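PDB 3I1A: spectinomycin phosphotransferase, which probably transfers a phosphate group from a nucleotide to the antibiotic spectinomycin, making it a resistance factor of Legionella pneumophila. Local coordinates for residues 9-14 with 51-56. Residues are numbered along the deposited sequence; the frame is centred on the assembly and turned at random. Where two conformers were deposited one is given.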
loop_
_atom_site.group_PDB
_atom_site.type_symbol
_atom_site.label_atom_id
_atom_site.label_comp_id
_atom_site.label_asym_id
_atom_site.label_seq_id
_atom_site.Cartn_x
_atom_site.Cartn_y
_atom_site.Cartn_z
ATOM N N GLN A 9 4.611 0.052 30.528
ATOM C CA GLN A 9 5.825 -0.039 31.322
ATOM C C GLN A 9 6.476 -1.418 31.287
ATOM O O GLN A 9 7.641 -1.575 31.641
ATOM C CB GLN A 9 5.533 0.407 32.755
ATOM C CG GLN A 9 4.962 1.815 32.794
ATOM C CD GLN A 9 5.775 2.787 31.954
ATOM O OE1 GLN A 9 5.286 3.844 31.560
ATOM N NE2 GLN A 9 7.024 2.432 31.679
ATOM N N GLN A 10 5.730 -2.424 30.843
ATOM C CA GLN A 10 6.293 -3.762 30.723
ATOM C C GLN A 10 7.268 -3.759 29.549
ATOM O O GLN A 10 8.097 -4.647 29.427
ATOM C CB GLN A 10 5.190 -4.804 30.504
ATOM C CG GLN A 10 4.599 -5.303 31.811
ATOM C CD GLN A 10 3.485 -6.305 31.616
ATOM O OE1 GLN A 10 2.347 -5.930 31.307
ATOM N NE2 GLN A 10 3.795 -7.582 31.807
ATOM N N LEU A 11 7.160 -2.752 28.686
ATOM C CA LEU A 11 8.069 -2.647 27.542
ATOM C C LEU A 11 9.467 -2.326 27.974
ATOM O O LEU A 11 10.432 -2.643 27.268
ATOM C CB LEU A 11 7.623 -1.558 26.557
ATOM C CG LEU A 11 6.692 -1.997 25.434
ATOM C CD1 LEU A 11 6.384 -0.782 24.598
ATOM C CD2 LEU A 11 7.343 -3.078 24.557
ATOM N N ILE A 12 9.595 -1.663 29.115
ATOM C CA ILE A 12 10.916 -1.325 29.587
ATOM C C ILE A 12 11.664 -2.619 29.783
ATOM O O ILE A 12 12.747 -2.787 29.229
ATOM C CB ILE A 12 10.891 -0.531 30.901
ATOM C CG1 ILE A 12 10.226 0.829 30.664
ATOM C CG2 ILE A 12 12.316 -0.341 31.419
ATOM C CD1 ILE A 12 10.071 1.654 31.924
ATOM N N GLU A 13 11.079 -3.545 30.543
ATOM C CA GLU A 13 11.735 -4.828 30.773
ATOM C C GLU A 13 11.980 -5.588 29.484
ATOM O O GLU A 13 13.059 -6.120 29.277
ATOM C CB GLU A 13 10.905 -5.732 31.706
ATOM C CG GLU A 13 11.460 -7.183 31.816
ATOM C CD GLU A 13 10.619 -8.115 32.713
ATOM O OE1 GLU A 13 10.438 -7.798 33.915
ATOM O OE2 GLU A 13 10.149 -9.176 32.223
ATOM N N LEU A 14 10.969 -5.668 28.621
ATOM C CA LEU A 14 11.121 -6.409 27.374
ATOM C C LEU A 14 12.167 -5.840 26.413
ATOM O O LEU A 14 12.917 -6.595 25.771
ATOM C CB LEU A 14 9.770 -6.522 26.669
ATOM C CG LEU A 14 8.778 -7.369 27.474
ATOM C CD1 LEU A 14 7.363 -7.168 26.948
ATOM C CD2 LEU A 14 9.183 -8.818 27.387
ATOM N N ILE A 51 7.363 1.012 18.725
ATOM C CA ILE A 51 7.190 -0.416 18.961
ATOM C C ILE A 51 5.825 -0.916 18.537
ATOM O O ILE A 51 4.806 -0.277 18.822
ATOM C CB ILE A 51 7.394 -0.740 20.461
ATOM C CG1 ILE A 51 8.691 -0.091 20.969
ATOM C CG2 ILE A 51 7.399 -2.242 20.673
ATOM C CD1 ILE A 51 9.938 -0.525 20.273
ATOM N N LYS A 52 5.812 -2.061 17.859
ATOM C CA LYS A 52 4.569 -2.682 17.406
ATOM C C LYS A 52 4.425 -4.080 17.997
ATOM O O LYS A 52 5.333 -4.917 17.893
ATOM C CB LYS A 52 4.545 -2.779 15.890
ATOM N N LEU A 53 3.290 -4.326 18.646
ATOM C CA LEU A 53 3.019 -5.634 19.208
ATOM C C LEU A 53 1.876 -6.246 18.397
ATOM O O LEU A 53 0.876 -5.582 18.120
ATOM C CB LEU A 53 2.586 -5.524 20.677
ATOM C CG LEU A 53 3.475 -4.726 21.619
ATOM C CD1 LEU A 53 2.898 -4.760 23.056
ATOM C CD2 LEU A 53 4.866 -5.302 21.584
ATOM N N LYS A 54 2.041 -7.499 18.015
ATOM C CA LYS A 54 1.021 -8.228 17.271
ATOM C C LYS A 54 0.804 -9.588 17.922
ATOM O O LYS A 54 1.748 -10.312 18.201
ATOM C CB LYS A 54 1.455 -8.451 15.824
ATOM C CG LYS A 54 1.641 -7.174 15.023
ATOM C CD LYS A 54 1.905 -7.490 13.556
ATOM C CE LYS A 54 0.698 -8.174 12.924
ATOM N NZ LYS A 54 0.913 -8.488 11.482
ATOM N N TYR A 55 -0.452 -9.937 18.143
ATOM C CA TYR A 55 -0.781 -11.212 18.737
ATOM C C TYR A 55 -0.429 -12.361 17.809
ATOM O O TYR A 55 -0.416 -12.193 16.595
ATOM C CB TYR A 55 -2.273 -11.240 19.032
ATOM C CG TYR A 55 -2.624 -10.641 20.363
ATOM C CD1 TYR A 55 -2.239 -11.274 21.541
ATOM C CD2 TYR A 55 -3.367 -9.468 20.455
ATOM C CE1 TYR A 55 -2.591 -10.769 22.772
ATOM C CE2 TYR A 55 -3.728 -8.948 21.698
ATOM C CZ TYR A 55 -3.336 -9.615 22.853
ATOM O OH TYR A 55 -3.715 -9.166 24.095
ATOM N N GLY A 56 -0.128 -13.525 18.377
ATOM C CA GLY A 56 0.172 -14.684 17.557
ATOM C C GLY A 56 1.611 -15.129 17.395
ATOM O O GLY A 56 2.557 -14.378 17.665
#
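Between Leu11 and its two partners, Ile51 and Leu53, there is no flat group: branched aliphatic chains meet methyl to methyl, and an aromatic side chain, Tyr40 of the neighbouring strand 38-43, touches both Leu11 and Leu53. The case illustrates how one leucine can join a helix to a single strand of a sheet, while Leu14 of the same helix packs on Ile97 of the next strand, 95-101. Leu11, near the start of helix 10-19, directs CD2 at both partners, reaching Ile51 CG2 at 4.0 Å and, more loosely, Leu53 CD2 at 4.5 Å. On the strand, the Ile51 methyl that answers is CG2, trans to the backbone nitrogen; the Leu11 and Ile51 side chains run past one another in opposing directions. Ile6 beside Leu11, and Ile97 beside Ile51 and Leu53, extend the apolar packing. Lys52, which contacts ADP when the nucleotide is bound, though this chain holds none, sits between the two strand contacts in sequence, its CB on the other face of the five-stranded antiparallel sheet, in the kinase-like nucleotide-binding lobe. With 107 Å² buried and only van der Waals contact between the segments, the chemistry implies that shape and exclusion of water, rather than directed bonds, hold the helix against this strand.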